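Local coordinates for uncharacterized protein (Legionella longbeachae NSW150, PDB 4JZA) that probably dephosphorylates phosphoinositide lipids at the inositol 3-position, as a Legionella phosphatase thought to act on lipid metabolism at the interface of pathogen and host, at residues E198-V211 / S260-A272. Numbering follows the deposited sequence.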
loop_
_atom_site.group_PDB
_atom_site.type_symbol
_atom_site.label_atom_id
_atom_site.label_comp_id
_atom_site.label_asym_id
_atom_site.label_seq_id
_atom_site.Cartn_x
_atom_site.Cartn_y
_atom_site.Cartn_z
ATOM N N GLU A 198 -19.808 9.722 -13.945
ATOM C CA GLU A 198 -20.260 8.491 -13.309
ATOM C C GLU A 198 -21.358 7.827 -14.119
ATOM O O GLU A 198 -21.312 6.623 -14.298
ATOM C CB GLU A 198 -20.689 8.689 -11.824
ATOM C CG GLU A 198 -20.973 7.374 -11.061
ATOM C CD GLU A 198 -21.413 7.537 -9.575
ATOM O OE1 GLU A 198 -22.027 6.577 -8.999
ATOM O OE2 GLU A 198 -21.154 8.606 -8.970
ATOM N N TYR A 199 -22.354 8.572 -14.598
ATOM C CA TYR A 199 -23.508 7.910 -15.277
ATOM C C TYR A 199 -23.080 7.263 -16.598
ATOM O O TYR A 199 -23.615 6.238 -17.029
ATOM C CB TYR A 199 -24.716 8.862 -15.473
ATOM C CG TYR A 199 -24.500 9.891 -16.533
ATOM C CD1 TYR A 199 -23.702 10.976 -16.286
ATOM C CD2 TYR A 199 -25.083 9.773 -17.811
ATOM C CE1 TYR A 199 -23.469 11.942 -17.258
ATOM C CE2 TYR A 199 -24.865 10.744 -18.785
ATOM C CZ TYR A 199 -24.050 11.843 -18.492
ATOM O OH TYR A 199 -23.745 12.864 -19.377
ATOM N N GLN A 200 -22.089 7.854 -17.227
ATOM C CA GLN A 200 -21.652 7.355 -18.511
ATOM C C GLN A 200 -20.832 6.108 -18.276
ATOM O O GLN A 200 -20.938 5.153 -19.029
ATOM C CB GLN A 200 -20.841 8.414 -19.270
ATOM C CG GLN A 200 -21.606 9.696 -19.617
ATOM C CD GLN A 200 -20.707 10.742 -20.275
ATOM O OE1 GLN A 200 -20.399 10.651 -21.439
ATOM N NE2 GLN A 200 -20.272 11.705 -19.523
ATOM N N HIS A 201 -20.016 6.126 -17.223
ATOM C CA HIS A 201 -19.257 4.943 -16.786
ATOM C C HIS A 201 -20.215 3.786 -16.521
ATOM O O HIS A 201 -19.919 2.641 -16.915
ATOM C CB HIS A 201 -18.446 5.240 -15.509
ATOM C CG HIS A 201 -17.234 4.366 -15.317
ATOM N ND1 HIS A 201 -16.077 4.516 -16.052
ATOM C CD2 HIS A 201 -16.984 3.361 -14.447
ATOM C CE1 HIS A 201 -15.167 3.649 -15.643
ATOM N NE2 HIS A 201 -15.699 2.925 -14.681
ATOM N N ALA A 202 -21.351 4.060 -15.882
ATOM C CA ALA A 202 -22.290 2.993 -15.654
ATOM C C ALA A 202 -22.848 2.459 -16.986
ATOM O O ALA A 202 -23.049 1.224 -17.140
ATOM C CB ALA A 202 -23.419 3.434 -14.755
ATOM N N TYR A 203 -23.093 3.368 -17.940
ATOM C CA TYR A 203 -23.668 2.969 -19.235
ATOM C C TYR A 203 -22.798 1.903 -19.886
ATOM O O TYR A 203 -23.250 0.807 -20.127
ATOM C CB TYR A 203 -23.854 4.168 -20.183
ATOM C CG TYR A 203 -24.547 3.820 -21.487
ATOM C CD1 TYR A 203 -25.917 3.701 -21.531
ATOM C CD2 TYR A 203 -23.862 3.624 -22.643
ATOM C CE1 TYR A 203 -26.594 3.393 -22.682
ATOM C CE2 TYR A 203 -24.529 3.292 -23.813
ATOM C CZ TYR A 203 -25.905 3.188 -23.830
ATOM O OH TYR A 203 -26.636 2.847 -24.961
ATOM N N PHE A 204 -21.539 2.212 -20.116
ATOM C CA PHE A 204 -20.673 1.312 -20.860
ATOM C C PHE A 204 -20.297 0.081 -20.052
ATOM O O PHE A 204 -20.162 -1.005 -20.599
ATOM C CB PHE A 204 -19.401 2.044 -21.323
ATOM C CG PHE A 204 -19.629 3.046 -22.423
ATOM C CD1 PHE A 204 -19.885 2.631 -23.719
ATOM C CD2 PHE A 204 -19.573 4.410 -22.170
ATOM C CE1 PHE A 204 -20.099 3.565 -24.734
ATOM C CE2 PHE A 204 -19.769 5.345 -23.178
ATOM C CZ PHE A 204 -20.035 4.925 -24.457
ATOM N N CYS A 205 -20.112 0.226 -18.750
ATOM C CA CYS A 205 -19.679 -0.939 -17.945
ATOM C C CYS A 205 -20.811 -1.928 -17.728
ATOM O O CYS A 205 -20.554 -3.074 -17.430
ATOM C CB CYS A 205 -19.034 -0.529 -16.597
ATOM S SG CYS A 205 -17.441 0.316 -16.804
ATOM N N ASN A 206 -22.057 -1.504 -17.905
ATOM C CA ASN A 206 -23.196 -2.431 -17.758
ATOM C C ASN A 206 -23.868 -2.824 -19.055
ATOM O O ASN A 206 -24.818 -3.608 -19.051
ATOM C CB ASN A 206 -24.206 -1.841 -16.807
ATOM C CG ASN A 206 -23.649 -1.740 -15.410
ATOM O OD1 ASN A 206 -23.548 -2.738 -14.724
ATOM N ND2 ASN A 206 -23.237 -0.547 -15.010
ATOM N N LEU A 207 -23.337 -2.322 -20.163
ATOM C CA LEU A 207 -23.919 -2.555 -21.471
ATOM C C LEU A 207 -24.166 -4.034 -21.697
ATOM O O LEU A 207 -23.246 -4.856 -21.598
ATOM C CB LEU A 207 -22.972 -2.047 -22.561
ATOM C CG LEU A 207 -23.537 -1.889 -23.967
ATOM C CD1 LEU A 207 -24.539 -0.741 -23.998
ATOM C CD2 LEU A 207 -22.393 -1.673 -24.945
ATOM N N ASP A 208 -25.419 -4.346 -22.005
ATOM C CA ASP A 208 -25.864 -5.675 -22.399
ATOM C C ASP A 208 -25.130 -6.254 -23.636
ATOM O O ASP A 208 -24.864 -5.538 -24.587
ATOM C CB ASP A 208 -27.352 -5.594 -22.687
ATOM C CG ASP A 208 -27.933 -6.910 -23.037
ATOM O OD1 ASP A 208 -27.391 -7.955 -22.654
ATOM O OD2 ASP A 208 -28.943 -6.932 -23.717
ATOM N N GLN A 209 -24.796 -7.551 -23.599
ATOM C CA GLN A 209 -24.024 -8.207 -24.673
ATOM C C GLN A 209 -24.873 -8.426 -25.948
ATOM O O GLN A 209 -24.362 -8.897 -26.978
ATOM C CB GLN A 209 -23.355 -9.523 -24.176
ATOM C CG GLN A 209 -21.811 -9.498 -24.088
ATOM C CD GLN A 209 -21.234 -9.339 -22.668
ATOM O OE1 GLN A 209 -20.391 -10.142 -22.237
ATOM N NE2 GLN A 209 -21.662 -8.297 -21.952
ATOM N N GLY A 210 -26.155 -8.074 -25.890
ATOM C CA GLY A 210 -26.948 -7.964 -27.121
ATOM C C GLY A 210 -26.576 -6.777 -28.012
ATOM O O GLY A 210 -26.920 -6.749 -29.195
ATOM N N VAL A 211 -25.883 -5.787 -27.438
ATOM C CA VAL A 211 -25.445 -4.583 -28.158
ATOM C C VAL A 211 -24.017 -4.779 -28.640
ATOM O O VAL A 211 -23.113 -4.652 -27.853
ATOM C CB VAL A 211 -25.520 -3.357 -27.243
ATOM C CG1 VAL A 211 -25.040 -2.119 -27.957
ATOM C CG2 VAL A 211 -26.939 -3.124 -26.751
ATOM N N SER A 260 -33.168 -1.968 -19.817
ATOM C CA SER A 260 -32.044 -2.882 -19.864
ATOM C C SER A 260 -31.031 -2.519 -18.757
ATOM O O SER A 260 -31.046 -1.405 -18.203
ATOM C CB SER A 260 -31.382 -2.873 -21.237
ATOM O OG SER A 260 -30.777 -1.619 -21.489
ATOM N N VAL A 261 -30.169 -3.476 -18.440
ATOM C CA VAL A 261 -29.281 -3.341 -17.314
ATOM C C VAL A 261 -28.639 -1.946 -17.318
ATOM O O VAL A 261 -28.751 -1.182 -16.366
ATOM C CB VAL A 261 -28.189 -4.436 -17.347
ATOM C CG1 VAL A 261 -27.337 -4.363 -16.090
ATOM C CG2 VAL A 261 -28.799 -5.837 -17.488
ATOM N N HIS A 262 -27.980 -1.616 -18.416
ATOM C CA HIS A 262 -27.229 -0.353 -18.549
ATOM C C HIS A 262 -28.069 0.935 -18.485
ATOM O O HIS A 262 -27.657 1.920 -17.879
ATOM C CB HIS A 262 -26.357 -0.355 -19.833
ATOM C CG HIS A 262 -27.112 -0.641 -21.102
ATOM N ND1 HIS A 262 -27.337 -1.918 -21.559
ATOM C CD2 HIS A 262 -27.686 0.179 -22.009
ATOM C CE1 HIS A 262 -28.026 -1.874 -22.682
ATOM N NE2 HIS A 262 -28.251 -0.614 -22.977
ATOM N N GLN A 263 -29.233 0.942 -19.121
ATOM C CA GLN A 263 -30.121 2.099 -19.007
ATOM C C GLN A 263 -30.526 2.241 -17.550
ATOM O O GLN A 263 -30.597 3.352 -17.021
ATOM C CB GLN A 263 -31.350 1.954 -19.917
ATOM C CG GLN A 263 -31.046 2.182 -21.399
ATOM C CD GLN A 263 -31.969 1.393 -22.296
ATOM O OE1 GLN A 263 -31.996 0.175 -22.235
ATOM N NE2 GLN A 263 -32.724 2.058 -23.106
ATOM N N ARG A 264 -30.750 1.097 -16.902
ATOM C CA ARG A 264 -31.151 1.058 -15.498
ATOM C C ARG A 264 -30.085 1.725 -14.598
ATOM O O ARG A 264 -30.387 2.610 -13.798
ATOM C CB ARG A 264 -31.450 -0.410 -15.042
ATOM C CG ARG A 264 -32.331 -0.506 -13.794
ATOM C CD ARG A 264 -32.644 -1.862 -13.194
ATOM N NE ARG A 264 -32.815 -2.925 -14.181
ATOM C CZ ARG A 264 -32.108 -4.060 -14.194
ATOM N NH1 ARG A 264 -31.175 -4.297 -13.257
ATOM N NH2 ARG A 264 -32.334 -4.968 -15.147
ATOM N N GLU A 265 -28.840 1.296 -14.730
ATOM C CA GLU A 265 -27.799 1.781 -13.836
ATOM C C GLU A 265 -27.472 3.253 -14.116
ATOM O O GLU A 265 -27.120 3.987 -13.215
ATOM C CB GLU A 265 -26.545 0.870 -13.914
ATOM C CG GLU A 265 -26.757 -0.550 -13.366
ATOM C CD GLU A 265 -27.472 -0.579 -12.007
ATOM O OE1 GLU A 265 -27.065 0.147 -11.075
ATOM O OE2 GLU A 265 -28.466 -1.323 -11.867
HETATM N N MSE A 266 -27.586 3.662 -15.373
HETATM C CA MSE A 266 -27.396 5.037 -15.734
HETATM C C MSE A 266 -28.455 5.869 -15.086
HETATM O O MSE A 266 -28.153 6.918 -14.565
HETATM C CB MSE A 266 -27.493 5.205 -17.228
HETATM C CG MSE A 266 -27.353 6.687 -17.614
HETATM SE SE MSE A 266 -27.525 7.080 -19.540
HETATM C CE MSE A 266 -28.339 5.367 -20.130
HETATM N N MSE A 267 -29.709 5.430 -15.103
HETATM C CA MSE A 267 -30.773 6.208 -14.454
HETATM C C MSE A 267 -30.514 6.307 -12.979
HETATM O O MSE A 267 -30.566 7.399 -12.414
HETATM C CB MSE A 267 -32.192 5.659 -14.662
HETATM C CG MSE A 267 -32.925 6.232 -15.893
HETATM SE SE MSE A 267 -32.898 8.229 -16.149
HETATM C CE MSE A 267 -31.438 8.103 -17.448
ATOM N N ARG A 268 -30.219 5.173 -12.346
ATOM C CA ARG A 268 -29.965 5.133 -10.899
ATOM C C ARG A 268 -29.068 6.278 -10.448
ATOM O O ARG A 268 -29.274 6.862 -9.394
ATOM C CB ARG A 268 -29.356 3.795 -10.485
ATOM C CG ARG A 268 -29.190 3.620 -8.977
ATOM C CD ARG A 268 -28.469 2.331 -8.639
ATOM N NE ARG A 268 -28.993 1.216 -9.421
ATOM C CZ ARG A 268 -30.155 0.598 -9.188
ATOM N NH1 ARG A 268 -30.939 0.976 -8.187
ATOM N NH2 ARG A 268 -30.535 -0.420 -9.965
ATOM N N ILE A 269 -28.091 6.620 -11.259
ATOM C CA ILE A 269 -27.200 7.707 -10.917
ATOM C C ILE A 269 -27.777 9.087 -11.192
ATOM O O ILE A 269 -27.509 10.036 -10.450
ATOM C CB ILE A 269 -25.886 7.560 -11.675
ATOM C CG1 ILE A 269 -25.151 6.329 -11.133
ATOM C CG2 ILE A 269 -25.055 8.814 -11.531
ATOM C CD1 ILE A 269 -24.496 5.476 -12.194
ATOM N N LEU A 270 -28.553 9.206 -12.263
ATOM C CA LEU A 270 -29.076 10.513 -12.678
ATOM C C LEU A 270 -30.232 10.929 -11.768
ATOM O O LEU A 270 -30.417 12.108 -11.511
ATOM C CB LEU A 270 -29.502 10.491 -14.159
ATOM C CG LEU A 270 -28.384 10.450 -15.221
ATOM C CD1 LEU A 270 -28.941 10.368 -16.631
ATOM C CD2 LEU A 270 -27.483 11.656 -15.111
ATOM N N ALA A 271 -30.970 9.940 -11.255
ATOM C CA ALA A 271 -32.125 10.166 -10.372
ATOM C C ALA A 271 -31.779 10.835 -9.056
ATOM O O ALA A 271 -32.671 11.316 -8.353
ATOM C CB ALA A 271 -32.834 8.844 -10.090
ATOM N N ALA A 272 -30.498 10.840 -8.709
ATOM C CA ALA A 272 -30.046 11.468 -7.480
ATOM C C ALA A 272 -30.068 12.985 -7.558
ATOM O O ALA A 272 -29.977 13.635 -6.516
ATOM C CB ALA A 272 -28.653 11.000 -7.141
#
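His262 and Tyr199 both set CG between the backbone N and the carbonyl carbon (chi1 55° and 73°). This lays the Tyr199 ring against helix 261-270, and the His262 ring against Tyr203 and the 207-208 backbone. The motif is an antiparallel helix pair, 198-206 against 261-270, within the phosphoinositide phosphatase insertion domain. The axes approach to 7.8 Å. Ala202 faces helix 261-270, its CB 3.4 Å from Ile269 CD1.

His262, on helix 261-270, packs beside Tyr203, Asn206 and Leu207. Leu207 CD1 stands over the centre of its ring, 3.7 Å from the centroid, in a CH-pi contact. The ring's edge turns toward the face of Tyr203 in an offset edge-to-face pair, with planes at 86°. Asp220 of helix 214-234 hydrogen-bonds Tyr203 OH through OD1 and His262 NE2 through OD2. This ties a third helix to the pair.

Farther along, Leu270 CD2 lies over one face of the Tyr199 ring, toward the rim, 3.7 Å from Tyr199 CG. The selenomethionine Met266 sets CG and SE at the edge of that ring, and its CE reaches Tyr203 CD1. Both are Met-aromatic contacts, the second oblique. Asn206 ND2 donates to Ala202 O in its own segment, and the amide lies against Glu265 CB and CG. Arg268 grips the Glu265 carboxylate side-on.

One hydrogen bond joins the segments: Asp208 N donates its N-H to His262 ND1 at 3.1 Å, nearly straight but well out of the imidazole plane.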